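Local structure of UDP-glucose:anthocyanidin 3-O-glucosyltransferase (Clitoria ternatea, 4REL) at residues I132-N137 with V210-A215; L22-K27 with L234-L239. The protein belongs to the plant glycosyltransferases of GT-B fold, in which two Rossmann-like domains, each with a parallel sheet flanked by helices, face each other. All coordinates share one frame; numbering follows the deposited sequence.

In the fold
The two contacts illustrate two kinds of joint in a Rossmann-like domain, strand to strand and helix to the chain that leaves a strand. Contact 1 pairs neighbouring strands 131-135 and 208-211; contact 2 joins helix 18-31 to the chain leaving the edge strand 233-235. Their centres lie 8 Å apart. Strand 208-211 links them through two probable hydrogen bonds, Val211 N to Leu234 O at 2.7 Å and Val236 N to Val211 O at 3.1 Å, while Asn212 OD1 packs 3.4 Å from Pro238 CA. Contact 1 reaches the pocket of the bound KMP through Asn137, whereas in contact 2 the side chain of Pro238 is about 14 Å from that ligand.

Contact 1: I132-N137 with V210-A215; sequences IAFWPN and VVNFFA. With KMP (3,5,7-trihydroxy-2-(4-hydroxyphenyl)-4H-chromen-4-one), chain B.
Val210 places one methyl against each of two side chains of the neighbouring strand. With chi1 at 175°, CG1 lies beside the carbonyl carbon and approaches Phe134, reaching CD1 at 4.0 Å, while CG2, beside the backbone N, meets CG2 of Ile132 at 3.7 Å. The Phe134 ring extends on to Asn212, its CZ 3.8 Å from the amide carbon CG. Ring and amide planes stand 55° apart, so the two groups meet obliquely and do not stack. Pro20, Leu21 and Leu24 of helix 18-31 also touch this ring.

Beneath these side chains runs the parallel pairing of adjacent strands in a Rossmann-like sheet, the N-terminal one of the GT-B fold. Val210 bonds through N to Ala133 O at 2.7 Å and through O to Trp135 N; Asn212 N then bonds to Trp135 O. Just there strand 208-211 ends, in an inverse gamma turn centred on Asn212 with a weak Phe213 N to Val211 O bond. A water extends the connection beyond the strands, donating to Pro136 O at 2.8 Å and accepting from Asn212 ND2 at 3.0 Å.

Trp135 and Val211 project from the opposite face of the sheet. The indole bonds through NE1 to Val138 O, and Asn137 OD1 sits over the centre of its ring system, 3.3 Å above the plane. The same Asn137 amide presents its other branch to the ligand pocket: ND2 is 2.9 Å from O13 of KMP. Elsewhere the ligand is hydrogen-bonded by His17 NE2 and Asp181 OD2.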
loop_
_atom_site.group_PDB
_atom_site.type_symbol
_atom_site.label_atom_id
_atom_site.label_comp_id
_atom_site.label_asym_id
_atom_site.label_seq_id
_atom_site.Cartn_x
_atom_site.Cartn_y
_atom_site.Cartn_z
ATOM N N ILE A 132 0.995 -16.527 -9.723
ATOM C CA ILE A 132 0.183 -16.030 -8.625
ATOM C C ILE A 132 0.465 -14.543 -8.495
ATOM O O ILE A 132 1.601 -14.140 -8.269
ATOM C CB ILE A 132 0.529 -16.749 -7.313
ATOM C CG1 ILE A 132 0.214 -18.245 -7.438
ATOM C CG2 ILE A 132 -0.220 -16.119 -6.146
ATOM C CD1 ILE A 132 0.643 -19.079 -6.242
ATOM N N ALA A 133 -0.568 -13.724 -8.671
ATOM C CA ALA A 133 -0.399 -12.275 -8.631
ATOM C C ALA A 133 -0.686 -11.738 -7.230
ATOM O O ALA A 133 -1.676 -12.127 -6.592
ATOM C CB ALA A 133 -1.292 -11.591 -9.673
ATOM N N PHE A 134 0.184 -10.847 -6.757
ATOM C CA PHE A 134 0.062 -10.274 -5.416
ATOM C C PHE A 134 -0.382 -8.819 -5.563
ATOM O O PHE A 134 0.155 -8.083 -6.404
ATOM C CB PHE A 134 1.420 -10.366 -4.699
ATOM C CG PHE A 134 1.439 -9.772 -3.302
ATOM C CD1 PHE A 134 0.715 -10.357 -2.271
ATOM C CD2 PHE A 134 2.218 -8.647 -3.021
ATOM C CE1 PHE A 134 0.758 -9.827 -0.981
ATOM C CE2 PHE A 134 2.268 -8.108 -1.728
ATOM C CZ PHE A 134 1.526 -8.707 -0.706
ATOM N N TRP A 135 -1.350 -8.409 -4.746
ATOM C CA TRP A 135 -1.945 -7.071 -4.833
ATOM C C TRP A 135 -1.815 -6.311 -3.516
ATOM O O TRP A 135 -2.645 -6.476 -2.613
ATOM C CB TRP A 135 -3.428 -7.203 -5.186
ATOM C CG TRP A 135 -4.081 -5.896 -5.524
ATOM C CD1 TRP A 135 -4.865 -5.135 -4.709
ATOM C CD2 TRP A 135 -4.000 -5.201 -6.775
ATOM N NE1 TRP A 135 -5.277 -4.002 -5.377
ATOM C CE2 TRP A 135 -4.764 -4.029 -6.648
ATOM C CE3 TRP A 135 -3.362 -5.469 -7.989
ATOM C CZ2 TRP A 135 -4.906 -3.113 -7.697
ATOM C CZ3 TRP A 135 -3.495 -4.562 -9.025
ATOM C CH2 TRP A 135 -4.264 -3.393 -8.871
ATOM N N PRO A 136 -0.768 -5.477 -3.391
ATOM C CA PRO A 136 -0.562 -4.746 -2.139
ATOM C C PRO A 136 -1.136 -3.325 -2.192
ATOM O O PRO A 136 -0.794 -2.489 -1.362
ATOM C CB PRO A 136 0.962 -4.699 -2.037
ATOM C CG PRO A 136 1.389 -4.527 -3.474
ATOM C CD PRO A 136 0.422 -5.426 -4.257
ATOM N N ASN A 137 -1.991 -3.055 -3.166
ATOM C CA ASN A 137 -2.574 -1.727 -3.308
ATOM C C ASN A 137 -3.934 -1.677 -2.655
ATOM O O ASN A 137 -4.303 -2.596 -1.923
ATOM C CB ASN A 137 -2.653 -1.394 -4.789
ATOM C CG ASN A 137 -1.449 -1.925 -5.529
ATOM O OD1 ASN A 137 -1.552 -2.828 -6.374
ATOM N ND2 ASN A 137 -0.280 -1.420 -5.155
ATOM N N VAL A 210 -3.660 -12.815 -4.913
ATOM C CA VAL A 210 -3.565 -12.719 -3.456
ATOM C C VAL A 210 -3.656 -11.250 -3.040
ATOM O O VAL A 210 -2.807 -10.434 -3.421
ATOM C CB VAL A 210 -2.242 -13.324 -2.954
ATOM C CG1 VAL A 210 -2.087 -13.107 -1.441
ATOM C CG2 VAL A 210 -2.200 -14.814 -3.261
ATOM N N VAL A 211 -4.695 -10.915 -2.271
ATOM C CA VAL A 211 -4.923 -9.534 -1.863
ATOM C C VAL A 211 -4.398 -9.330 -0.447
ATOM O O VAL A 211 -4.719 -10.097 0.457
ATOM C CB VAL A 211 -6.421 -9.149 -1.919
ATOM C CG1 VAL A 211 -6.607 -7.716 -1.428
ATOM C CG2 VAL A 211 -6.967 -9.291 -3.334
ATOM N N ASN A 212 -3.605 -8.277 -0.266
ATOM C CA ASN A 212 -2.948 -7.978 1.003
ATOM C C ASN A 212 -3.885 -7.155 1.886
ATOM O O ASN A 212 -3.586 -6.015 2.232
ATOM C CB ASN A 212 -1.680 -7.161 0.722
ATOM C CG ASN A 212 -0.711 -7.154 1.886
ATOM O OD1 ASN A 212 -0.464 -8.193 2.509
ATOM N ND2 ASN A 212 -0.156 -5.975 2.192
ATOM N N PHE A 213 -5.024 -7.727 2.251
ATOM C CA PHE A 213 -6.016 -6.978 3.013
ATOM C C PHE A 213 -6.979 -7.911 3.746
ATOM O O PHE A 213 -6.776 -9.122 3.789
ATOM C CB PHE A 213 -6.781 -6.036 2.073
ATOM C CG PHE A 213 -7.431 -4.879 2.777
ATOM C CD1 PHE A 213 -6.672 -4.017 3.555
ATOM C CD2 PHE A 213 -8.793 -4.655 2.662
ATOM C CE1 PHE A 213 -7.256 -2.944 4.215
ATOM C CE2 PHE A 213 -9.392 -3.593 3.324
ATOM C CZ PHE A 213 -8.625 -2.734 4.098
ATOM N N PHE A 214 -8.025 -7.332 4.322
ATOM C CA PHE A 214 -9.005 -8.072 5.104
ATOM C C PHE A 214 -10.294 -8.189 4.297
ATOM O O PHE A 214 -10.964 -7.188 4.047
ATOM C CB PHE A 214 -9.290 -7.316 6.412
ATOM C CG PHE A 214 -8.048 -6.843 7.137
ATOM C CD1 PHE A 214 -7.282 -7.731 7.883
ATOM C CD2 PHE A 214 -7.665 -5.509 7.092
ATOM C CE1 PHE A 214 -6.143 -7.294 8.552
ATOM C CE2 PHE A 214 -6.532 -5.063 7.762
ATOM C CZ PHE A 214 -5.770 -5.959 8.491
ATOM N N ALA A 215 -10.645 -9.407 3.887
ATOM C CA ALA A 215 -11.829 -9.617 3.058
ATOM C C ALA A 215 -13.089 -9.058 3.715
ATOM O O ALA A 215 -13.981 -8.541 3.037
ATOM C CB ALA A 215 -12.002 -11.102 2.757
HETATM C C1 KMP B . -2.591 3.314 -9.458
HETATM C C2 KMP B . -2.098 2.596 -8.383
HETATM C C3 KMP B . -0.679 2.768 -8.001
HETATM C C4 KMP B . 0.167 3.702 -8.770
HETATM C C5 KMP B . -0.418 4.374 -9.836
HETATM C C6 KMP B . -1.762 4.183 -10.166
HETATM C C9 KMP B . -0.097 2.027 -6.858
HETATM C C10 KMP B . 1.332 2.258 -6.547
HETATM C C11 KMP B . 2.106 3.223 -7.394
HETATM C C14 KMP B . 3.552 3.520 -7.148
HETATM C C15 KMP B . 4.339 2.735 -6.308
HETATM C C16 KMP B . 5.675 3.043 -6.103
HETATM C C17 KMP B . 6.237 4.141 -6.734
HETATM C C18 KMP B . 5.461 4.928 -7.576
HETATM C C19 KMP B . 4.125 4.615 -7.783
HETATM O O12 KMP B . 1.490 3.885 -8.439
HETATM O O13 KMP B . -0.800 1.234 -6.187
HETATM O O24 KMP B . 7.550 4.441 -6.526
HETATM O O27 KMP B . 1.877 1.590 -5.492
HETATM O O29 KMP B . -2.281 4.869 -11.222
HETATM O O30 KMP B . -2.889 1.741 -7.678
HETATM O O HOH W 1 -0.487 -3.153 1.366
#

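Contact 2: L22-K27 with L234-L239; sequences LNLVLK and LYVVPL
Two different first torsions direct Asn23 and Lys27, one helical turn apart, onto a single carbonyl oxygen, Leu239 O. In Asn23 the amide carbon CG lies opposite the backbone N (chi1 -168°); in Lys27 CG instead stands beside the N (chi1 -68°), and the chain beyond it is fully extended. The helix carrying both, 18-31, follows the first strand of the Rossmann-like N-terminal domain, and here it meets the chain that leaves the last, edge strand of the sheet.

The apolar part of the contact lies just past the strand end: Leu24 CD1 touches Val236 CG1 at 3.8 Å, the two side chains crossing at about a right angle. Val236 also rests on Val210, which ties it to the next strand. Pro238 and Leu239, whose side chains start away from the helix, touch Met350 of helix 346-354, which follows a strand of the second sheet, while the C-terminal helix 431-445 supplies Phe436 against Lys27 and Ala432 against Val237.

The Asn23 amide is fixed at both ends, since OD1 accepts from Cys241 N while ND2 donates to Leu239 O at 2.9 Å. That second bond is almost straight at 174° and lies in the amide plane, yet ND2 sits well above the plane of the carbonyl. Lys27 NZ approaches the same oxygen nearly along the C=O axis, at 3.1 Å.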
loop_
_atom_site.group_PDB
_atom_site.type_symbol
_atom_site.label_atom_id
_atom_site.label_comp_id
_atom_site.label_asym_id
_atom_site.label_seq_id
_atom_site.Cartn_x
_atom_site.Cartn_y
_atom_site.Cartn_z
ATOM N N LEU A 22 7.654 -9.341 0.933
ATOM C CA LEU A 22 8.582 -10.093 1.783
ATOM C C LEU A 22 7.828 -10.690 2.952
ATOM O O LEU A 22 8.092 -11.824 3.363
ATOM C CB LEU A 22 9.720 -9.214 2.305
ATOM C CG LEU A 22 10.662 -9.907 3.288
ATOM C CD1 LEU A 22 11.304 -11.095 2.624
ATOM C CD2 LEU A 22 11.724 -8.909 3.746
ATOM N N ASN A 23 6.881 -9.926 3.481
ATOM C CA ASN A 23 6.047 -10.387 4.584
ATOM C C ASN A 23 5.345 -11.689 4.211
ATOM O O ASN A 23 5.366 -12.664 4.963
ATOM C CB ASN A 23 5.020 -9.312 4.919
ATOM C CG ASN A 23 4.306 -9.565 6.226
ATOM O OD1 ASN A 23 4.904 -10.021 7.209
ATOM N ND2 ASN A 23 3.012 -9.249 6.255
ATOM N N LEU A 24 4.728 -11.710 3.036
ATOM C CA LEU A 24 4.036 -12.917 2.582
ATOM C C LEU A 24 5.000 -14.085 2.378
ATOM O O LEU A 24 4.736 -15.214 2.812
ATOM C CB LEU A 24 3.267 -12.637 1.290
ATOM C CG LEU A 24 2.597 -13.863 0.649
ATOM C CD1 LEU A 24 1.492 -14.415 1.539
ATOM C CD2 LEU A 24 2.035 -13.495 -0.727
ATOM N N VAL A 25 6.126 -13.822 1.725
ATOM C CA VAL A 25 7.117 -14.877 1.484
ATOM C C VAL A 25 7.678 -15.437 2.796
ATOM O O VAL A 25 7.893 -16.650 2.925
ATOM C CB VAL A 25 8.257 -14.367 0.565
ATOM C CG1 VAL A 25 9.405 -15.375 0.503
ATOM C CG2 VAL A 25 7.714 -14.096 -0.839
ATOM N N LEU A 26 7.903 -14.564 3.778
ATOM C CA LEU A 26 8.350 -15.030 5.094
ATOM C C LEU A 26 7.341 -16.007 5.701
ATOM O O LEU A 26 7.729 -17.029 6.271
ATOM C CB LEU A 26 8.594 -13.853 6.048
ATOM C CG LEU A 26 9.859 -13.034 5.787
ATOM C CD1 LEU A 26 9.862 -11.743 6.583
ATOM C CD2 LEU A 26 11.112 -13.842 6.117
ATOM N N LYS A 27 6.055 -15.698 5.577
ATOM C CA LYS A 27 5.010 -16.573 6.126
ATOM C C LYS A 27 4.998 -17.912 5.402
ATOM O O LYS A 27 4.887 -18.966 6.027
ATOM C CB LYS A 27 3.626 -15.926 6.009
ATOM C CG LYS A 27 3.421 -14.698 6.903
ATOM C CD LYS A 27 2.109 -13.982 6.560
ATOM C CE LYS A 27 2.037 -12.621 7.241
ATOM N NZ LYS A 27 0.763 -11.921 6.897
ATOM N N LEU A 234 -7.786 -14.753 -3.217
ATOM C CA LEU A 234 -7.387 -15.137 -1.867
ATOM C C LEU A 234 -6.952 -13.901 -1.090
ATOM O O LEU A 234 -6.219 -13.052 -1.619
ATOM C CB LEU A 234 -6.227 -16.143 -1.927
ATOM C CG LEU A 234 -6.435 -17.449 -2.702
ATOM C CD1 LEU A 234 -5.117 -18.248 -2.832
ATOM C CD2 LEU A 234 -7.506 -18.290 -2.027
ATOM N N TYR A 235 -7.406 -13.788 0.156
ATOM C CA TYR A 235 -6.970 -12.693 1.018
ATOM C C TYR A 235 -6.032 -13.254 2.081
ATOM O O TYR A 235 -6.385 -14.191 2.798
ATOM C CB TYR A 235 -8.161 -12.015 1.704
ATOM C CG TYR A 235 -9.010 -11.113 0.833
ATOM C CD1 TYR A 235 -8.949 -9.729 0.964
ATOM C CD2 TYR A 235 -9.888 -11.645 -0.103
ATOM C CE1 TYR A 235 -9.743 -8.896 0.171
ATOM C CE2 TYR A 235 -10.679 -10.825 -0.891
ATOM C CZ TYR A 235 -10.598 -9.456 -0.751
ATOM O OH TYR A 235 -11.398 -8.663 -1.536
ATOM N N VAL A 236 -4.831 -12.697 2.166
ATOM C CA VAL A 236 -3.899 -13.059 3.224
ATOM C C VAL A 236 -3.654 -11.829 4.086
ATOM O O VAL A 236 -3.385 -10.740 3.569
ATOM C CB VAL A 236 -2.586 -13.604 2.655
ATOM C CG1 VAL A 236 -1.582 -13.883 3.775
ATOM C CG2 VAL A 236 -2.865 -14.874 1.868
ATOM N N VAL A 237 -3.788 -12.016 5.397
ATOM C CA VAL A 237 -3.715 -10.927 6.366
ATOM C C VAL A 237 -2.414 -10.154 6.196
ATOM O O VAL A 237 -1.329 -10.744 6.211
ATOM C CB VAL A 237 -3.828 -11.479 7.809
ATOM C CG1 VAL A 237 -3.368 -10.456 8.829
ATOM C CG2 VAL A 237 -5.259 -11.911 8.091
ATOM N N PRO A 238 -2.518 -8.827 6.033
ATOM C CA PRO A 238 -1.366 -7.960 5.738
ATOM C C PRO A 238 -0.485 -7.648 6.940
ATOM O O PRO A 238 0.586 -7.071 6.757
ATOM C CB PRO A 238 -2.027 -6.659 5.253
ATOM C CG PRO A 238 -3.374 -6.664 5.906
ATOM C CD PRO A 238 -3.797 -8.103 5.906
ATOM N N LEU A 239 -0.941 -8.000 8.142
ATOM C CA LEU A 239 -0.185 -7.743 9.362
ATOM C C LEU A 239 1.195 -8.376 9.284
ATOM O O LEU A 239 1.357 -9.441 8.684
ATOM C CB LEU A 239 -0.935 -8.287 10.583
ATOM C CG LEU A 239 -2.285 -7.618 10.846
ATOM C CD1 LEU A 239 -2.965 -8.226 12.072
ATOM C CD2 LEU A 239 -2.108 -6.116 11.013
#